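Local coordinates for peptidase S9 prolyl oligopeptidase catalytic domain-containing protein (Pyrococcus horikoshii, PDB 4HXF) that probably acts as a serine peptidase of the acylaminoacyl peptidase type, joining a beta-propeller to an alpha/beta-hydrolase domain in a self-compartmentalizing hexamer, at residues A[464-469]-A[576-581]; A[381-386]-A[390-395]; A[540-545]-A[549-554]. All blocks are in the same frame, centred on the assembly; numbering follows the deposited sequence.

Contact 1: A[464-469]-A[576-581]; sequences GISYGG and GAHGHS. With Y3A (N-[(benzyloxy)carbonyl]glycyl-N-[(2S,3R)-4-chloro-3-hydroxy-1-phenylbutan-2-yl]glycinamide), chain B.
Ser466 and His578 reach each other with extended side chains: OG of Ser466 lies opposite the backbone N about the first torsion (chi1 -166°), and CG of His578 takes the same trans position on its own residue (chi1 -167°). The imidazole therefore offers NE2 edge-on, with Ser466 OG lying in the plane of the ring. OG and NE2 are 2.7 Å apart but share no hydrogen, since both atoms are bonded to the inhibitor, the serine oxygen by addition to the ketone carbon and the imidazole by alkylation. Ser466 OG is bonded to C4 of the inhibitor at 1.5 Å, and His578 NE2 to its C15 at 1.8 Å, so a two-carbon bridge ties serine to histidine. Oxygen O4 on the same tetrahedral carbon accepts a nearly straight hydrogen bond from Tyr467 N, 3.1 Å long with 162° at the hydrogen.

Ser466 sits at the tip of a sharp strand-to-helix turn with a positive phi, the GxSxG nucleophile elbow of alpha/beta-hydrolases. Glycines suit the positions two before and two after it, because a CB on Gly464 would run into Gly468 O and one on Gly468 would be crowded by Gly464 CA. Beside the reactive pair, Ile465 lays its CD1 methyl against Ser581 OG at 3.6 Å, a small packing contact behind the chemistry.

On the far side of the imidazole, ND1 is hydrogen-bonded to OD2 of Asp546, which completes the order expected of a Ser-His-Asp catalytic triad. The inhibitor is also held by Arg548 and Gly387 N. Attachment at two points, to serine and to histidine, is the usual outcome with a chloromethyl ketone and a serine protease, and the adduct resembles the tetrahedral intermediate, with Tyr467 N placed as an oxyanion-hole donor would be.

Contact 2: A[381-386]-A[390-395]; sequences IVFVHG and GMYGYY
The ring of Tyr392 carries His385 CB on one face, almost over its centre: the methylene stands 3.5 Å from the ring centroid and 10° off the normal, a CH-pi contact. Just beyond it the imidazole of His385 turns an edge to the same tyrosine, making a T-shaped pair with planes at 85°. One face of the imidazole lies against the peptide of the facing segment, with Met391 N over its centre and Gly390 C nearer the rim. At the edge of the Tyr392 ring lies Phe383 O, while its hydroxyl reaches Phe383 CB at 3.5 Å and lies beside the edge of the phenylalanine ring.

His385 gets here by a first torsion of 63°, which sets CG between the backbone N and the carbonyl carbon and folds the ring back over its own chain. ND1 can then donate to Gly386 O at 2.7 Å, in the carbonyl plane and on a lone pair. That oxygen also receives a weak bond from Gly390 N, 3.1 Å away, and the far nitrogen NE2 is paired with Ser418 OG. Gly390 suits its place because a CB there would strike Gly386 O and His385 ND1. A leucine in place of His385 would probably leave Gly386 O without its stronger donor, Ser418 without its mate and the loop after the strand freer to move.

The His-Gly-Gly-Pro sequence that begins at His385 is probably the oxyanion-hole segment, as in acylaminoacyl peptidases; it follows strand 378-384, which runs between strands 409-413 and 460-465, and brings Gly386 against the inhibitor. Helix 398-405 packs on the side chains of Phe383 and Tyr392 through Met400, Phe596 of helix 586-605 touches Phe383, and Tyr412 of strand 409-413 meets Tyr392 edge-to-face.

Contact 3: A[540-545]-A[549-554]; sequences LIHSLE and CPLDQS
His542 points its imidazole from the strand into the mouth of the following loop and helix, and meets different partners with its two nitrogens and one face. At one edge ND1 is hydrogen-bonded to Ser554 OG, 2.7 Å away; at the other NE2 donates to Cys549 O at 2.5 Å, unusually short, so its exact length is doubtful. Both oxygens lie near the ring plane. The second bond is bent, with 135° at the hydrogen, and NE2 stands somewhat out of the carbonyl plane. With partners at both nitrogens the ring is probably kept from flipping, which may be why chi1 rests at -143°, off a staggered value.

Leu551 crosses the histidine from above one face. Its CA is 3.9 Å from the ring centroid in a CH-pi contact displaced toward the rim, while CD1 bends back to His542 CB, also at 3.9 Å. The other methyl, CD2, meets Leu544 CD2 at 3.7 Å, the two leucines lying side by side and pointing the same way. Histidine suits this buried place because it can bond at two edges and still present a face to the backbone CA of Leu551. Farther back, Leu540 sets CD1 against Ser554 O at 3.5 Å, so the serine is approached by a methyl on its backbone and by a ring nitrogen on its hydroxyl.

Cys549 touches both the inhibitor and His578. Outward, Phe146 and Trp140 of a neighbouring subunit pack on Leu544 and Leu551. These residues join the first strand of a beta-alpha-beta unit, 538-543, to helix 552-563, which leads on to strand 568-573. Strand 538-543 lies between 484-488 and 568-573 in the hydrolase sheet.

How the contacts relate
All three contacts lie at strand ends of one mixed sheet in the hydrolase domain. Contact 2 comes first along the chain and closes before contact 1 opens; contact 3 is nested within the long loop that contact 1 closes. The centres of contacts 1 and 2 are about 12 Å apart, those of 1 and 3 about 9 Å, and those of 2 and 3 about 20 Å, so contact 1 bridges the others. Strands 378-384 and 460-465 are neighbours, and Tyr467 packs on Gly386; Ser543 and Glu545 touch 576-581. Residues of all three contacts thus border the inhibitor pocket, which is assembled from parts far apart in sequence.

Contact 1: A[464-469]-A[576-581]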
loop_
_atom_site.group_PDB
_atom_site.type_symbol
_atom_site.label_atom_id
_atom_site.label_comp_id
_atom_site.label_asym_id
_atom_site.label_seq_id
_atom_site.Cartn_x
_atom_site.Cartn_y
_atom_site.Cartn_z
ATOM N N GLY A 464 -39.018 -22.466 -11.368
ATOM C CA GLY A 464 -38.654 -21.745 -12.537
ATOM C C GLY A 464 -38.103 -20.419 -12.261
ATOM O O GLY A 464 -38.209 -19.910 -11.119
ATOM N N ILE A 465 -37.429 -19.869 -13.236
ATOM C CA ILE A 465 -36.867 -18.533 -13.190
ATOM C C ILE A 465 -37.620 -17.611 -14.149
ATOM O O ILE A 465 -38.024 -18.017 -15.269
ATOM C CB ILE A 465 -35.383 -18.555 -13.629
ATOM C CG1 ILE A 465 -34.558 -19.551 -12.803
ATOM C CG2 ILE A 465 -34.717 -17.183 -13.645
ATOM C CD1 ILE A 465 -33.197 -19.945 -13.417
ATOM N N SER A 466 -37.815 -16.345 -13.777
ATOM C CA SER A 466 -38.442 -15.314 -14.631
ATOM C C SER A 466 -39.884 -15.667 -14.877
ATOM O O SER A 466 -40.633 -15.806 -13.908
ATOM C CB SER A 466 -37.592 -15.134 -15.912
ATOM O OG SER A 466 -38.062 -13.932 -16.491
ATOM N N TYR A 467 -40.305 -15.869 -16.134
ATOM C CA TYR A 467 -41.685 -16.301 -16.387
ATOM C C TYR A 467 -41.946 -17.663 -15.665
ATOM O O TYR A 467 -43.095 -17.967 -15.270
ATOM C CB TYR A 467 -41.986 -16.325 -17.896
ATOM C CG TYR A 467 -43.463 -16.552 -18.157
ATOM C CD1 TYR A 467 -44.381 -15.507 -17.922
ATOM C CD2 TYR A 467 -43.974 -17.785 -18.496
ATOM C CE1 TYR A 467 -45.739 -15.687 -18.132
ATOM C CE2 TYR A 467 -45.308 -17.993 -18.708
ATOM C CZ TYR A 467 -46.232 -16.961 -18.510
ATOM O OH TYR A 467 -47.612 -17.120 -18.664
ATOM N N GLY A 468 -40.859 -18.472 -15.481
ATOM C CA GLY A 468 -40.971 -19.741 -14.825
ATOM C C GLY A 468 -41.205 -19.547 -13.311
ATOM O O GLY A 468 -41.805 -20.400 -12.659
ATOM N N GLY A 469 -40.666 -18.454 -12.808
ATOM C CA GLY A 469 -40.891 -18.022 -11.398
ATOM C C GLY A 469 -42.310 -17.519 -11.201
ATOM O O GLY A 469 -43.047 -17.926 -10.263
ATOM N N GLY A 576 -25.926 -9.485 -8.999
ATOM C CA GLY A 576 -26.435 -10.310 -10.047
ATOM C C GLY A 576 -27.670 -9.745 -10.753
ATOM O O GLY A 576 -28.629 -9.298 -10.135
ATOM N N ALA A 577 -27.693 -9.885 -12.072
ATOM C CA ALA A 577 -28.826 -9.483 -12.946
ATOM C C ALA A 577 -29.773 -10.653 -13.092
ATOM O O ALA A 577 -29.748 -11.663 -12.304
ATOM C CB ALA A 577 -28.308 -8.918 -14.279
ATOM N N HIS A 578 -30.666 -10.552 -14.044
ATOM C CA HIS A 578 -31.724 -11.538 -14.268
ATOM C C HIS A 578 -31.173 -12.940 -14.468
ATOM O O HIS A 578 -31.730 -13.919 -13.954
ATOM C CB HIS A 578 -32.519 -11.047 -15.480
ATOM C CG HIS A 578 -33.848 -11.739 -15.721
ATOM N ND1 HIS A 578 -34.878 -11.823 -14.766
ATOM C CD2 HIS A 578 -34.345 -12.270 -16.924
ATOM C CE1 HIS A 578 -35.931 -12.453 -15.311
ATOM N NE2 HIS A 578 -35.605 -12.730 -16.660
ATOM N N GLY A 579 -30.042 -13.000 -15.150
ATOM C CA GLY A 579 -29.402 -14.278 -15.478
ATOM C C GLY A 579 -28.362 -14.770 -14.471
ATOM O O GLY A 579 -27.541 -15.606 -14.836
ATOM N N HIS A 580 -28.379 -14.269 -13.234
ATOM C CA HIS A 580 -27.309 -14.568 -12.271
ATOM C C HIS A 580 -27.119 -16.045 -11.963
ATOM O O HIS A 580 -26.007 -16.412 -11.585
ATOM C CB HIS A 580 -27.546 -13.810 -10.984
ATOM C CG HIS A 580 -28.733 -14.323 -10.184
ATOM N ND1 HIS A 580 -28.587 -15.005 -8.992
ATOM C CD2 HIS A 580 -30.089 -14.097 -10.341
ATOM C CE1 HIS A 580 -29.798 -15.281 -8.466
ATOM N NE2 HIS A 580 -30.743 -14.753 -9.320
ATOM N N SER A 581 -28.137 -16.882 -12.229
ATOM C CA SER A 581 -28.042 -18.309 -11.863
ATOM C C SER A 581 -26.896 -18.910 -12.723
ATOM O O SER A 581 -26.215 -19.856 -12.301
ATOM C CB SER A 581 -29.375 -19.007 -12.086
ATOM O OG SER A 581 -29.732 -18.875 -13.473
HETATM N N3 Y3A B . -37.079 -11.641 -22.822
HETATM C CA3 Y3A B . -38.345 -11.703 -22.067
HETATM C C3 Y3A B . -37.936 -11.615 -20.593
HETATM O O3 Y3A B . -36.899 -11.182 -20.135
HETATM C C4 Y3A B . -37.757 -13.739 -17.943
HETATM O O4 Y3A B . -38.498 -14.795 -18.438
HETATM C CA4 Y3A B . -38.524 -12.459 -18.221
HETATM N N4 Y3A B . -38.837 -12.483 -19.675
HETATM C CB4 Y3A B . -39.963 -12.388 -17.628
HETATM C CG4 Y3A B . -40.683 -11.119 -17.945
HETATM C CD1 Y3A B . -40.290 -9.843 -17.514
HETATM C CD2 Y3A B . -41.872 -11.186 -18.657
HETATM C CE1 Y3A B . -40.997 -8.691 -17.806
HETATM C CE2 Y3A B . -42.592 -10.041 -18.965
HETATM C CZ4 Y3A B . -42.147 -8.817 -18.572
HETATM C C15 Y3A B . -36.196 -13.654 -18.128
#

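Contact 2: A[381-386]-A[390-395]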
loop_
_atom_site.group_PDB
_atom_site.type_symbol
_atom_site.label_atom_id
_atom_site.label_comp_id
_atom_site.label_asym_id
_atom_site.label_seq_id
_atom_site.Cartn_x
_atom_site.Cartn_y
_atom_site.Cartn_z
ATOM N N ILE A 381 -39.564 -33.094 -9.806
ATOM C CA ILE A 381 -39.460 -31.654 -9.949
ATOM C C ILE A 381 -39.924 -31.231 -11.353
ATOM O O ILE A 381 -39.317 -31.713 -12.383
ATOM C CB ILE A 381 -38.040 -31.128 -9.788
ATOM C CG1 ILE A 381 -37.529 -31.528 -8.369
ATOM C CG2 ILE A 381 -38.030 -29.587 -9.849
ATOM C CD1 ILE A 381 -36.026 -31.276 -8.099
ATOM N N VAL A 382 -40.930 -30.365 -11.373
ATOM C CA VAL A 382 -41.410 -29.749 -12.607
ATOM C C VAL A 382 -40.624 -28.467 -12.830
ATOM O O VAL A 382 -40.643 -27.573 -11.944
ATOM C CB VAL A 382 -42.889 -29.468 -12.562
ATOM C CG1 VAL A 382 -43.377 -28.826 -13.903
ATOM C CG2 VAL A 382 -43.668 -30.792 -12.324
ATOM N N PHE A 383 -39.949 -28.349 -13.999
ATOM C CA PHE A 383 -39.295 -27.125 -14.341
ATOM C C PHE A 383 -40.113 -26.345 -15.400
ATOM O O PHE A 383 -40.626 -26.965 -16.324
ATOM C CB PHE A 383 -37.916 -27.359 -14.962
ATOM C CG PHE A 383 -36.833 -27.696 -13.957
ATOM C CD1 PHE A 383 -35.820 -26.761 -13.696
ATOM C CD2 PHE A 383 -36.793 -28.934 -13.336
ATOM C CE1 PHE A 383 -34.809 -27.106 -12.820
ATOM C CE2 PHE A 383 -35.759 -29.307 -12.453
ATOM C CZ PHE A 383 -34.795 -28.353 -12.198
ATOM N N VAL A 384 -40.184 -25.026 -15.241
ATOM C CA VAL A 384 -40.886 -24.191 -16.189
ATOM C C VAL A 384 -39.939 -23.175 -16.733
ATOM O O VAL A 384 -39.328 -22.360 -15.996
ATOM C CB VAL A 384 -42.082 -23.434 -15.483
ATOM C CG1 VAL A 384 -42.851 -22.529 -16.518
ATOM C CG2 VAL A 384 -43.023 -24.482 -14.820
ATOM N N HIS A 385 -39.831 -23.122 -18.062
ATOM C CA HIS A 385 -38.876 -22.179 -18.653
ATOM C C HIS A 385 -39.426 -20.739 -18.632
ATOM O O HIS A 385 -40.678 -20.486 -18.488
ATOM C CB HIS A 385 -38.463 -22.529 -20.124
ATOM C CG HIS A 385 -39.570 -22.508 -21.164
ATOM N ND1 HIS A 385 -40.127 -21.304 -21.615
ATOM C CD2 HIS A 385 -40.110 -23.517 -21.919
ATOM C CE1 HIS A 385 -41.017 -21.590 -22.544
ATOM N NE2 HIS A 385 -41.035 -22.937 -22.774
ATOM N N GLY A 386 -38.481 -19.803 -18.795
ATOM C CA GLY A 386 -38.844 -18.366 -18.833
ATOM C C GLY A 386 -39.441 -17.883 -20.170
ATOM O O GLY A 386 -39.693 -18.697 -21.125
ATOM N N GLY A 390 -39.555 -18.394 -24.208
ATOM C CA GLY A 390 -38.423 -19.292 -24.099
ATOM C C GLY A 390 -38.663 -20.667 -24.699
ATOM O O GLY A 390 -39.713 -20.906 -25.276
ATOM N N MET A 391 -37.695 -21.563 -24.529
ATOM C CA MET A 391 -37.866 -22.876 -25.120
ATOM C C MET A 391 -36.973 -23.875 -24.386
ATOM O O MET A 391 -35.765 -23.591 -24.180
ATOM C CB MET A 391 -37.479 -22.829 -26.588
ATOM C CG MET A 391 -37.840 -24.140 -27.343
ATOM S SD MET A 391 -37.355 -24.146 -29.059
ATOM C CE MET A 391 -35.573 -24.311 -28.837
ATOM N N TYR A 392 -37.555 -24.983 -23.937
ATOM C CA TYR A 392 -36.800 -26.099 -23.433
ATOM C C TYR A 392 -36.638 -27.142 -24.560
ATOM O O TYR A 392 -37.360 -27.172 -25.548
ATOM C CB TYR A 392 -37.543 -26.836 -22.309
ATOM C CG TYR A 392 -37.392 -26.222 -20.907
ATOM C CD1 TYR A 392 -38.434 -26.324 -19.997
ATOM C CD2 TYR A 392 -36.200 -25.687 -20.476
ATOM C CE1 TYR A 392 -38.338 -25.791 -18.725
ATOM C CE2 TYR A 392 -36.080 -25.172 -19.172
ATOM C CZ TYR A 392 -37.174 -25.271 -18.298
ATOM O OH TYR A 392 -37.015 -24.742 -17.048
ATOM N N GLY A 393 -35.616 -27.952 -24.318
ATOM C CA GLY A 393 -35.387 -29.096 -25.170
ATOM C C GLY A 393 -34.005 -29.679 -24.969
ATOM O O GLY A 393 -33.797 -30.532 -24.055
ATOM N N TYR A 394 -33.101 -29.301 -25.860
ATOM C CA TYR A 394 -31.776 -29.972 -25.983
ATOM C C TYR A 394 -30.544 -29.133 -25.711
ATOM O O TYR A 394 -29.537 -29.223 -26.413
ATOM C CB TYR A 394 -31.721 -30.710 -27.323
ATOM C CG TYR A 394 -32.902 -31.617 -27.511
ATOM C CD1 TYR A 394 -33.860 -31.347 -28.533
ATOM C CD2 TYR A 394 -33.002 -32.765 -26.817
ATOM C CE1 TYR A 394 -34.993 -32.167 -28.710
ATOM C CE2 TYR A 394 -34.121 -33.584 -26.973
ATOM C CZ TYR A 394 -35.049 -33.317 -27.969
ATOM O OH TYR A 394 -36.095 -34.220 -28.041
ATOM N N TYR A 395 -30.672 -28.260 -24.720
ATOM C CA TYR A 395 -29.488 -27.601 -24.207
ATOM C C TYR A 395 -29.160 -28.161 -22.798
ATOM O O TYR A 395 -29.964 -28.896 -22.224
ATOM C CB TYR A 395 -29.684 -26.101 -24.207
ATOM C CG TYR A 395 -30.601 -25.473 -23.165
ATOM C CD1 TYR A 395 -31.942 -25.150 -23.485
ATOM C CD2 TYR A 395 -30.168 -25.127 -21.918
ATOM C CE1 TYR A 395 -32.748 -24.520 -22.583
ATOM C CE2 TYR A 395 -31.024 -24.628 -20.983
ATOM C CZ TYR A 395 -32.296 -24.286 -21.338
ATOM O OH TYR A 395 -33.091 -23.679 -20.390
#

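Contact 3: A[540-545]-A[549-554]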
loop_
_atom_site.group_PDB
_atom_site.type_symbol
_atom_site.label_atom_id
_atom_site.label_comp_id
_atom_site.label_asym_id
_atom_site.label_seq_id
_atom_site.Cartn_x
_atom_site.Cartn_y
_atom_site.Cartn_z
ATOM N N LEU A 540 -38.240 -18.269 -2.294
ATOM C CA LEU A 540 -38.080 -17.184 -3.274
ATOM C C LEU A 540 -36.614 -16.814 -3.367
ATOM O O LEU A 540 -35.892 -16.681 -2.344
ATOM C CB LEU A 540 -38.928 -15.939 -2.880
ATOM C CG LEU A 540 -40.416 -16.139 -3.088
ATOM C CD1 LEU A 540 -41.215 -15.189 -2.116
ATOM C CD2 LEU A 540 -40.783 -15.936 -4.607
ATOM N N ILE A 541 -36.086 -16.751 -4.622
ATOM C CA ILE A 541 -34.715 -16.335 -4.853
ATOM C C ILE A 541 -34.791 -15.112 -5.706
ATOM O O ILE A 541 -35.509 -15.104 -6.741
ATOM C CB ILE A 541 -33.928 -17.452 -5.592
ATOM C CG1 ILE A 541 -33.766 -18.666 -4.707
ATOM C CG2 ILE A 541 -32.528 -16.903 -5.980
ATOM C CD1 ILE A 541 -33.142 -19.939 -5.272
ATOM N N HIS A 542 -33.999 -14.095 -5.367
ATOM C CA HIS A 542 -33.925 -12.877 -6.151
ATOM C C HIS A 542 -32.525 -12.323 -6.088
ATOM O O HIS A 542 -31.684 -12.821 -5.366
ATOM C CB HIS A 542 -34.904 -11.826 -5.677
ATOM C CG HIS A 542 -35.493 -11.031 -6.826
ATOM N ND1 HIS A 542 -36.686 -11.408 -7.448
ATOM C CD2 HIS A 542 -35.007 -9.904 -7.526
ATOM C CE1 HIS A 542 -36.928 -10.524 -8.439
ATOM N NE2 HIS A 542 -35.907 -9.673 -8.552
ATOM N N SER A 543 -32.181 -11.428 -7.037
ATOM C CA SER A 543 -30.902 -10.789 -7.023
ATOM C C SER A 543 -31.060 -9.320 -7.187
ATOM O O SER A 543 -31.989 -8.841 -7.853
ATOM C CB SER A 543 -30.068 -11.335 -8.171
ATOM O OG SER A 543 -30.714 -11.215 -9.410
ATOM N N LEU A 544 -30.168 -8.572 -6.593
ATOM C CA LEU A 544 -30.364 -7.078 -6.463
ATOM C C LEU A 544 -30.130 -6.271 -7.705
ATOM O O LEU A 544 -30.461 -5.094 -7.750
ATOM C CB LEU A 544 -29.553 -6.465 -5.347
ATOM C CG LEU A 544 -30.084 -6.807 -3.937
ATOM C CD1 LEU A 544 -29.189 -6.139 -2.828
ATOM C CD2 LEU A 544 -31.546 -6.371 -3.759
ATOM N N GLU A 545 -29.551 -6.883 -8.749
ATOM C CA GLU A 545 -29.291 -6.132 -9.978
ATOM C C GLU A 545 -30.204 -6.615 -11.094
ATOM O O GLU A 545 -29.940 -6.354 -12.288
ATOM C CB GLU A 545 -27.786 -6.166 -10.349
ATOM C CG GLU A 545 -26.883 -5.604 -9.280
ATOM C CD GLU A 545 -25.398 -5.859 -9.597
ATOM O OE1 GLU A 545 -24.923 -7.000 -9.680
ATOM O OE2 GLU A 545 -24.743 -4.852 -9.836
ATOM N N CYS A 549 -36.949 -8.234 -13.801
ATOM C CA CYS A 549 -37.937 -8.534 -12.786
ATOM C C CYS A 549 -37.353 -7.956 -11.495
ATOM O O CYS A 549 -36.595 -8.639 -10.762
ATOM C CB CYS A 549 -38.226 -10.004 -12.623
ATOM S SG CYS A 549 -38.917 -10.767 -14.144
ATOM N N PRO A 550 -37.746 -6.731 -11.201
ATOM C CA PRO A 550 -37.169 -6.135 -10.008
ATOM C C PRO A 550 -37.593 -6.810 -8.714
ATOM O O PRO A 550 -38.469 -7.641 -8.653
ATOM C CB PRO A 550 -37.637 -4.670 -10.062
ATOM C CG PRO A 550 -37.952 -4.410 -11.521
ATOM C CD PRO A 550 -38.480 -5.712 -12.025
ATOM N N LEU A 551 -36.823 -6.438 -7.680
ATOM C CA LEU A 551 -36.938 -7.054 -6.309
ATOM C C LEU A 551 -38.335 -7.170 -5.761
ATOM O O LEU A 551 -38.646 -8.142 -5.080
ATOM C CB LEU A 551 -36.013 -6.326 -5.381
ATOM C CG LEU A 551 -35.991 -6.953 -3.929
ATOM C CD1 LEU A 551 -35.469 -8.409 -3.869
ATOM C CD2 LEU A 551 -35.154 -5.979 -3.001
ATOM N N ASP A 552 -39.169 -6.152 -5.984
ATOM C CA ASP A 552 -40.530 -6.102 -5.498
ATOM C C ASP A 552 -41.282 -7.388 -5.863
ATOM O O ASP A 552 -42.105 -7.903 -5.111
ATOM C CB ASP A 552 -41.304 -4.857 -5.948
ATOM C CG ASP A 552 -41.537 -4.828 -7.429
ATOM O OD1 ASP A 552 -42.702 -4.642 -7.793
ATOM O OD2 ASP A 552 -40.535 -4.978 -8.202
ATOM N N GLN A 553 -40.950 -7.927 -7.019
ATOM C CA GLN A 553 -41.690 -9.099 -7.493
ATOM C C GLN A 553 -41.553 -10.294 -6.549
ATOM O O GLN A 553 -42.492 -11.056 -6.391
ATOM C CB GLN A 553 -41.252 -9.547 -8.887
ATOM C CG GLN A 553 -41.539 -8.558 -10.021
ATOM C CD GLN A 553 -43.035 -8.225 -10.111
ATOM O OE1 GLN A 553 -43.854 -9.062 -9.673
ATOM N NE2 GLN A 553 -43.407 -7.014 -10.623
ATOM N N SER A 554 -40.409 -10.465 -5.950
ATOM C CA SER A 554 -40.182 -11.513 -4.928
ATOM C C SER A 554 -40.502 -11.002 -3.551
ATOM O O SER A 554 -41.175 -11.720 -2.794
ATOM C CB SER A 554 -38.804 -12.174 -4.925
ATOM O OG SER A 554 -38.573 -12.909 -6.153
#